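Long-range contacts in neurogenic locus protein delta (Drosophila melanogaster, PDB 7ALK), which acts as a membrane-tethered ligand of the Notch receptor, needed to separate neural from epidermal lineages and represented here by its N-terminal C2, DSL and first EGF domains: residues K40-V45 against W111-N116; V65-L70 against K86-P91. All blocks are in the same frame, centred on the assembly; numbering follows the deposited sequence.

Contact 1: K40-V45 against W111-N116; sequences KTRFRV and WHDTNN. With NAG (2-acetamido-2-deoxy-beta-D-glucopyranose), chain B.
Arg42 and Asp113 meet at the glycan-bearing end of two antiparallel strands, in the sheet that also contains strands 63-72 and 124-135. The arginine chain turns at chi3 (69°), bringing its guanidinium beside the carboxylate, and the two planes lie 15° apart. NH1 meets Asp113 OD2 at 2.6 Å in a salt bridge, with the oxygen close to the guanidinium plane. Over one face of the same group rests the acetamido methyl C8 of the GlcNAc carried on Asn115, 3.5 Å from Arg42 CZ; the sugar is bonded covalently through Asn115 ND2. Arg42 NE is hydrogen-bonded to Thr67 O.

The backbones of Arg42 and Trp111 form a hydrogen-bonded pair, Arg42 N to Trp111 O at 2.7 Å and Trp111 N to Arg42 O at 3.0 Å, and both side chains lie on one face of the sheet, where the indole NE1 bonds to Glu109. Thr41 and His112, a non-hydrogen-bonded pair, occupy the other face. Beyond them Asp113 N reaches Lys40 O at 3.0 Å, while the imidazole presents ND1 at its edge to Lys40 N, a weak bond of 3.2 Å. Were Arg42 an alanine, Asp113 would probably lose its cationic mate and the glycan methyl the flat surface it covers. The guanidinium thus serves two chemistries at once, its edge binding a carboxylate and its face packing against a glycan methyl.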
loop_
_atom_site.group_PDB
_atom_site.type_symbol
_atom_site.label_atom_id
_atom_site.label_comp_id
_atom_site.label_asym_id
_atom_site.label_seq_id
_atom_site.Cartn_x
_atom_site.Cartn_y
_atom_site.Cartn_z
ATOM N N LYS A 40 16.596 -6.462 -21.263
ATOM C CA LYS A 40 15.432 -5.583 -21.184
ATOM C C LYS A 40 14.450 -6.168 -20.174
ATOM O O LYS A 40 13.754 -7.146 -20.468
ATOM C CB LYS A 40 14.798 -5.425 -22.561
ATOM C CG LYS A 40 15.816 -5.174 -23.665
ATOM C CD LYS A 40 15.288 -4.232 -24.735
ATOM C CE LYS A 40 15.152 -2.816 -24.203
ATOM N NZ LYS A 40 14.660 -1.869 -25.240
ATOM N N THR A 41 14.380 -5.562 -18.991
ATOM C CA THR A 41 13.759 -6.179 -17.825
ATOM C C THR A 41 12.343 -5.654 -17.608
ATOM O O THR A 41 12.135 -4.442 -17.485
ATOM C CB THR A 41 14.604 -5.930 -16.576
ATOM O OG1 THR A 41 15.940 -6.401 -16.800
ATOM C CG2 THR A 41 14.009 -6.650 -15.376
ATOM N N ARG A 42 11.380 -6.572 -17.549
ATOM C CA ARG A 42 10.039 -6.315 -17.047
ATOM C C ARG A 42 9.875 -7.013 -15.701
ATOM O O ARG A 42 10.789 -7.676 -15.203
ATOM C CB ARG A 42 8.971 -6.796 -18.034
ATOM C CG ARG A 42 9.121 -6.264 -19.440
ATOM C CD ARG A 42 8.146 -6.937 -20.395
ATOM N NE ARG A 42 6.759 -6.571 -20.135
ATOM C CZ ARG A 42 5.727 -7.002 -20.848
ATOM N NH1 ARG A 42 5.886 -7.840 -21.860
ATOM N NH2 ARG A 42 4.505 -6.575 -20.545
ATOM N N PHE A 43 8.690 -6.869 -15.114
ATOM C CA PHE A 43 8.376 -7.542 -13.864
ATOM C C PHE A 43 6.940 -8.037 -13.891
ATOM O O PHE A 43 6.078 -7.464 -14.564
ATOM C CB PHE A 43 8.580 -6.628 -12.646
ATOM C CG PHE A 43 9.990 -6.142 -12.477
ATOM C CD1 PHE A 43 10.902 -6.871 -11.734
ATOM C CD2 PHE A 43 10.401 -4.949 -13.047
ATOM C CE1 PHE A 43 12.200 -6.428 -11.573
ATOM C CE2 PHE A 43 11.697 -4.499 -12.889
ATOM C CZ PHE A 43 12.597 -5.241 -12.150
ATOM N N ARG A 44 6.697 -9.118 -13.156
ATOM C CA ARG A 44 5.353 -9.608 -12.885
ATOM C C ARG A 44 5.213 -9.788 -11.384
ATOM O O ARG A 44 6.069 -10.410 -10.748
ATOM C CB ARG A 44 5.066 -10.929 -13.607
ATOM C CG ARG A 44 3.658 -11.450 -13.362
ATOM C CD ARG A 44 3.463 -12.852 -13.911
ATOM N NE ARG A 44 3.434 -12.886 -15.368
ATOM C CZ ARG A 44 2.324 -12.894 -16.094
ATOM N NH1 ARG A 44 1.128 -12.836 -15.530
ATOM N NH2 ARG A 44 2.416 -12.964 -17.419
ATOM N N VAL A 45 4.145 -9.234 -10.820
ATOM C CA VAL A 45 3.889 -9.286 -9.385
ATOM C C VAL A 45 2.530 -9.932 -9.170
ATOM O O VAL A 45 1.512 -9.429 -9.664
ATOM C CB VAL A 45 3.939 -7.892 -8.742
ATOM C CG1 VAL A 45 3.695 -7.999 -7.250
ATOM C CG2 VAL A 45 5.277 -7.226 -9.020
ATOM N N TRP A 111 11.722 -10.489 -15.644
ATOM C CA TRP A 111 11.704 -11.130 -16.951
ATOM C C TRP A 111 12.450 -10.292 -17.979
ATOM O O TRP A 111 12.444 -9.061 -17.928
ATOM C CB TRP A 111 10.271 -11.355 -17.447
ATOM C CG TRP A 111 9.612 -12.559 -16.873
ATOM C CD1 TRP A 111 9.058 -12.676 -15.634
ATOM C CD2 TRP A 111 9.427 -13.824 -17.519
ATOM N NE1 TRP A 111 8.539 -13.937 -15.467
ATOM C CE2 TRP A 111 8.753 -14.661 -16.610
ATOM C CE3 TRP A 111 9.766 -14.328 -18.778
ATOM C CZ2 TRP A 111 8.413 -15.976 -16.918
ATOM C CZ3 TRP A 111 9.428 -15.633 -19.082
ATOM C CH2 TRP A 111 8.757 -16.442 -18.157
ATOM N N HIS A 112 13.092 -10.984 -18.914
ATOM C CA HIS A 112 13.627 -10.359 -20.112
ATOM C C HIS A 112 12.575 -10.400 -21.213
ATOM O O HIS A 112 11.764 -11.328 -21.285
ATOM C CB HIS A 112 14.902 -11.066 -20.576
ATOM C CG HIS A 112 15.354 -10.661 -21.945
ATOM N ND1 HIS A 112 16.025 -9.482 -22.190
ATOM C CD2 HIS A 112 15.228 -11.275 -23.145
ATOM C CE1 HIS A 112 16.295 -9.388 -23.479
ATOM N NE2 HIS A 112 15.821 -10.465 -24.081
ATOM N N ASP A 113 12.585 -9.379 -22.066
ATOM C CA ASP A 113 11.584 -9.275 -23.125
ATOM C C ASP A 113 12.115 -8.354 -24.211
ATOM O O ASP A 113 12.371 -7.174 -23.949
ATOM C CB ASP A 113 10.262 -8.750 -22.567
ATOM C CG ASP A 113 9.057 -9.297 -23.304
ATOM O OD1 ASP A 113 9.208 -10.305 -24.025
ATOM O OD2 ASP A 113 7.958 -8.718 -23.161
ATOM N N THR A 114 12.276 -8.883 -25.421
ATOM C CA THR A 114 12.711 -8.060 -26.537
ATOM C C THR A 114 11.574 -7.146 -26.989
ATOM O O THR A 114 10.410 -7.316 -26.611
ATOM C CB THR A 114 13.193 -8.933 -27.695
ATOM O OG1 THR A 114 12.125 -9.778 -28.137
ATOM C CG2 THR A 114 14.368 -9.792 -27.257
ATOM N N ASN A 115 11.921 -6.160 -27.814
ATOM C CA ASN A 115 10.952 -5.146 -28.208
ATOM C C ASN A 115 11.365 -4.466 -29.508
ATOM O O ASN A 115 11.395 -3.233 -29.589
ATOM C CB ASN A 115 10.791 -4.121 -27.082
ATOM C CG ASN A 115 9.529 -3.289 -27.215
ATOM O OD1 ASN A 115 8.861 -3.308 -28.248
ATOM N ND2 ASN A 115 9.198 -2.546 -26.160
ATOM N N ASN A 116 11.685 -5.256 -30.531
ATOM C CA ASN A 116 12.009 -4.724 -31.848
ATOM C C ASN A 116 10.727 -4.544 -32.652
ATOM O O ASN A 116 9.951 -5.491 -32.814
ATOM C CB ASN A 116 12.975 -5.649 -32.588
ATOM C CG ASN A 116 14.327 -5.744 -31.909
ATOM O OD1 ASN A 116 15.184 -4.877 -32.083
ATOM N ND2 ASN A 116 14.531 -6.806 -31.137
HETATM C C1 NAG B . 8.030 -1.708 -26.182
HETATM C C2 NAG B . 7.603 -1.252 -24.798
HETATM C C3 NAG B . 6.356 -0.384 -24.899
HETATM C C4 NAG B . 6.600 0.788 -25.846
HETATM C C5 NAG B . 7.200 0.331 -27.179
HETATM C C6 NAG B . 7.743 1.487 -27.984
HETATM C C7 NAG B . 6.424 -3.280 -24.000
HETATM C C8 NAG B . 6.392 -4.336 -22.936
HETATM N N2 NAG B . 7.396 -2.365 -23.882
HETATM O O3 NAG B . 6.018 0.080 -23.597
HETATM O O4 NAG B . 5.372 1.445 -26.142
HETATM O O5 NAG B . 8.303 -0.572 -26.990
HETATM O O6 NAG B . 8.844 2.097 -27.322
HETATM O O7 NAG B . 5.613 -3.267 -24.922
#

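Contact 2: V65-L70 against K86-P91; sequences VITPIL and KGFTNP. With NAG (2-acetamido-2-deoxy-beta-D-glucopyranose), chain B; BMA (beta-D-mannopyranose), chain C.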
loop_
_atom_site.group_PDB
_atom_site.type_symbol
_atom_site.label_atom_id
_atom_site.label_comp_id
_atom_site.label_asym_id
_atom_site.label_seq_id
_atom_site.Cartn_x
_atom_site.Cartn_y
_atom_site.Cartn_z
ATOM N N VAL A 65 -0.292 -8.345 -11.631
ATOM C CA VAL A 65 0.129 -7.129 -12.320
ATOM C C VAL A 65 1.315 -7.432 -13.226
ATOM O O VAL A 65 2.244 -8.155 -12.846
ATOM C CB VAL A 65 0.469 -6.022 -11.305
ATOM C CG1 VAL A 65 0.992 -4.782 -12.014
ATOM C CG2 VAL A 65 -0.753 -5.678 -10.476
ATOM N N ILE A 66 1.284 -6.870 -14.432
ATOM C CA ILE A 66 2.371 -6.980 -15.398
ATOM C C ILE A 66 2.937 -5.586 -15.629
ATOM O O ILE A 66 2.179 -4.627 -15.816
ATOM C CB ILE A 66 1.894 -7.609 -16.720
ATOM C CG1 ILE A 66 1.918 -9.134 -16.625
ATOM C CG2 ILE A 66 2.759 -7.154 -17.880
ATOM C CD1 ILE A 66 1.689 -9.820 -17.950
ATOM N N THR A 67 4.264 -5.476 -15.617
ATOM C CA THR A 67 5.005 -4.230 -15.748
ATOM C C THR A 67 5.595 -4.095 -17.146
ATOM O O THR A 67 6.099 -5.076 -17.705
ATOM C CB THR A 67 6.135 -4.173 -14.718
ATOM O OG1 THR A 67 5.640 -4.592 -13.441
ATOM C CG2 THR A 67 6.681 -2.764 -14.596
ATOM N N PRO A 68 5.545 -2.910 -17.750
ATOM C CA PRO A 68 6.252 -2.696 -19.019
ATOM C C PRO A 68 7.760 -2.684 -18.807
ATOM O O PRO A 68 8.261 -2.679 -17.682
ATOM C CB PRO A 68 5.738 -1.333 -19.491
ATOM C CG PRO A 68 5.296 -0.646 -18.243
ATOM C CD PRO A 68 4.752 -1.731 -17.357
ATOM N N ILE A 69 8.488 -2.682 -19.924
ATOM C CA ILE A 69 9.948 -2.691 -19.890
ATOM C C ILE A 69 10.445 -1.417 -19.218
ATOM O O ILE A 69 10.392 -0.331 -19.805
ATOM C CB ILE A 69 10.546 -2.834 -21.303
ATOM C CG1 ILE A 69 9.921 -4.021 -22.036
ATOM C CG2 ILE A 69 12.056 -2.997 -21.223
ATOM C CD1 ILE A 69 10.543 -4.307 -23.384
ATOM N N LEU A 70 10.933 -1.543 -17.984
ATOM C CA LEU A 70 11.368 -0.384 -17.215
ATOM C C LEU A 70 12.815 0.006 -17.484
ATOM O O LEU A 70 13.144 1.195 -17.423
ATOM C CB LEU A 70 11.189 -0.642 -15.716
ATOM C CG LEU A 70 9.769 -0.950 -15.245
ATOM C CD1 LEU A 70 9.698 -0.930 -13.728
ATOM C CD2 LEU A 70 8.776 0.036 -15.843
ATOM N N LYS A 86 6.099 5.923 -17.525
ATOM C CA LYS A 86 5.903 5.017 -18.660
ATOM C C LYS A 86 4.635 4.185 -18.473
ATOM O O LYS A 86 4.576 3.013 -18.852
ATOM C CB LYS A 86 7.121 4.116 -18.887
ATOM C CG LYS A 86 7.289 3.660 -20.329
ATOM C CD LYS A 86 8.028 2.334 -20.417
ATOM C CE LYS A 86 8.156 1.878 -21.863
ATOM N NZ LYS A 86 8.603 0.461 -21.969
ATOM N N GLY A 87 3.611 4.799 -17.881
ATOM C CA GLY A 87 2.358 4.128 -17.607
ATOM C C GLY A 87 2.358 3.233 -16.389
ATOM O O GLY A 87 1.313 2.652 -16.071
ATOM N N PHE A 88 3.485 3.107 -15.694
ATOM C CA PHE A 88 3.615 2.216 -14.550
ATOM C C PHE A 88 3.670 3.025 -13.260
ATOM O O PHE A 88 4.333 4.064 -13.195
ATOM C CB PHE A 88 4.867 1.346 -14.680
ATOM C CG PHE A 88 5.302 0.711 -13.391
ATOM C CD1 PHE A 88 4.587 -0.344 -12.849
ATOM C CD2 PHE A 88 6.429 1.165 -12.724
ATOM C CE1 PHE A 88 4.986 -0.932 -11.665
ATOM C CE2 PHE A 88 6.832 0.581 -11.539
ATOM C CZ PHE A 88 6.109 -0.468 -11.010
ATOM N N THR A 89 2.975 2.538 -12.237
ATOM C CA THR A 89 2.899 3.202 -10.942
ATOM C C THR A 89 3.738 2.443 -9.921
ATOM O O THR A 89 3.597 1.224 -9.778
ATOM C CB THR A 89 1.451 3.305 -10.458
ATOM O OG1 THR A 89 0.662 3.979 -11.445
ATOM C CG2 THR A 89 1.379 4.073 -9.145
ATOM N N ASN A 90 4.604 3.169 -9.219
ATOM C CA ASN A 90 5.439 2.609 -8.160
ATOM C C ASN A 90 5.227 3.479 -6.930
ATOM O O ASN A 90 5.449 4.705 -7.000
ATOM C CB ASN A 90 6.912 2.582 -8.577
ATOM C CG ASN A 90 7.747 1.641 -7.731
ATOM O OD1 ASN A 90 7.221 0.860 -6.941
ATOM N ND2 ASN A 90 9.063 1.710 -7.899
ATOM N N PRO A 91 4.802 2.917 -5.785
ATOM C CA PRO A 91 4.543 1.501 -5.489
ATOM C C PRO A 91 3.321 0.910 -6.191
ATOM O O PRO A 91 2.417 1.640 -6.600
ATOM C CB PRO A 91 4.324 1.495 -3.968
ATOM C CG PRO A 91 4.893 2.787 -3.479
ATOM C CD PRO A 91 4.649 3.754 -4.585
HETATM C C1 NAG B . 8.030 -1.708 -26.182
HETATM C C2 NAG B . 7.603 -1.252 -24.798
HETATM C C3 NAG B . 6.356 -0.384 -24.899
HETATM C C4 NAG B . 6.600 0.788 -25.846
HETATM C C5 NAG B . 7.200 0.331 -27.179
HETATM C C6 NAG B . 7.743 1.487 -27.984
HETATM C C7 NAG B . 6.424 -3.280 -24.000
HETATM C C8 NAG B . 6.392 -4.336 -22.936
HETATM N N2 NAG B . 7.396 -2.365 -23.882
HETATM O O3 NAG B . 6.018 0.080 -23.597
HETATM O O4 NAG B . 5.372 1.445 -26.142
HETATM O O5 NAG B . 8.303 -0.572 -26.990
HETATM O O6 NAG B . 8.844 2.097 -27.322
HETATM O O7 NAG B . 5.613 -3.267 -24.922
HETATM C C1 BMA C . 2.201 6.056 -22.676
HETATM C C2 BMA C . 1.628 6.134 -21.251
HETATM C C3 BMA C . 0.574 7.224 -21.168
HETATM C C4 BMA C . 1.139 8.548 -21.696
HETATM C C5 BMA C . 1.618 8.357 -23.145
HETATM C C6 BMA C . 2.244 9.615 -23.738
HETATM O O2 BMA C . 2.650 6.501 -20.333
HETATM O O3 BMA C . 0.096 7.380 -19.833
HETATM O O4 BMA C . 0.148 9.566 -21.646
HETATM O O5 BMA C . 2.615 7.323 -23.162
HETATM O O6 BMA C . 3.519 9.276 -24.295
#
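Lys86 reaches past Pro68 to Ile69 and the first sugar of the glycan on Asn115. Its CB is directed at segment 65-70, and CG lies anti to the backbone N (chi1 -153°), from where the chain runs extended to the amine. CD is the first atom of the side chain to come near the other segment, 3.6 Å from Ile69 O. CE passes 3.3 Å from O3 of the GlcNAc. At the tip, Lys86 NZ donates to Ile69 O at 2.9 Å, approaching the carbonyl at 19° from its plane. A second bond runs from Lys86 NZ to O3 of the GlcNAc at 3.1 Å. The ammonium thus joins protein backbone and carbohydrate, and Ile69 CG1 lies 3.5 Å from N2 of the same sugar.

Both segments belong to the C2-like domain at the N terminus of this Notch ligand. Residues 65-70 lie on an outermost strand of its four-stranded antiparallel sheet, and residues 86-91 are the last part of the loop that leads into strand 92-95 of the other sheet.

Two residues after Lys86, Phe88 turns its side chain toward residues 67-70. Its CB packs against the Pro68 ring, with the two side chains crossing at about a right angle. Thr67 CG2 stands over one ring face in a CH-pi contact, 3.9 Å from the centroid and 20° off the normal, while OG1 of the threonine bonds to Phe43 O in strand 40-48. Asn90 N lies toward the rim of the opposite face. On the same side of the ring plane as the threonine methyl, but displaced toward CD2 and CE2, Leu70 CD1 approaches Phe88 CE2 obliquely at 3.9 Å.

From the N terminus, strand 40-48 comes first and strand 63-72 follows as its antiparallel neighbour. Contact 2 then closes the shorter loop, as the chain leaves that strand and returns through 86-91 on its way to strand 92-95. Contact 1 closes last, when strand 103-113 reaches the other side of strand 40-48, so the whole of contact 2 falls between its two segments and the loops do not cross. Backbone pairs Phe43 with Thr67 and Val45 with Val65 join the contacts within one sheet, and contact 2 links that sheet's border to the approach to the second. The GlcNAc on Asn115 touches both contacts.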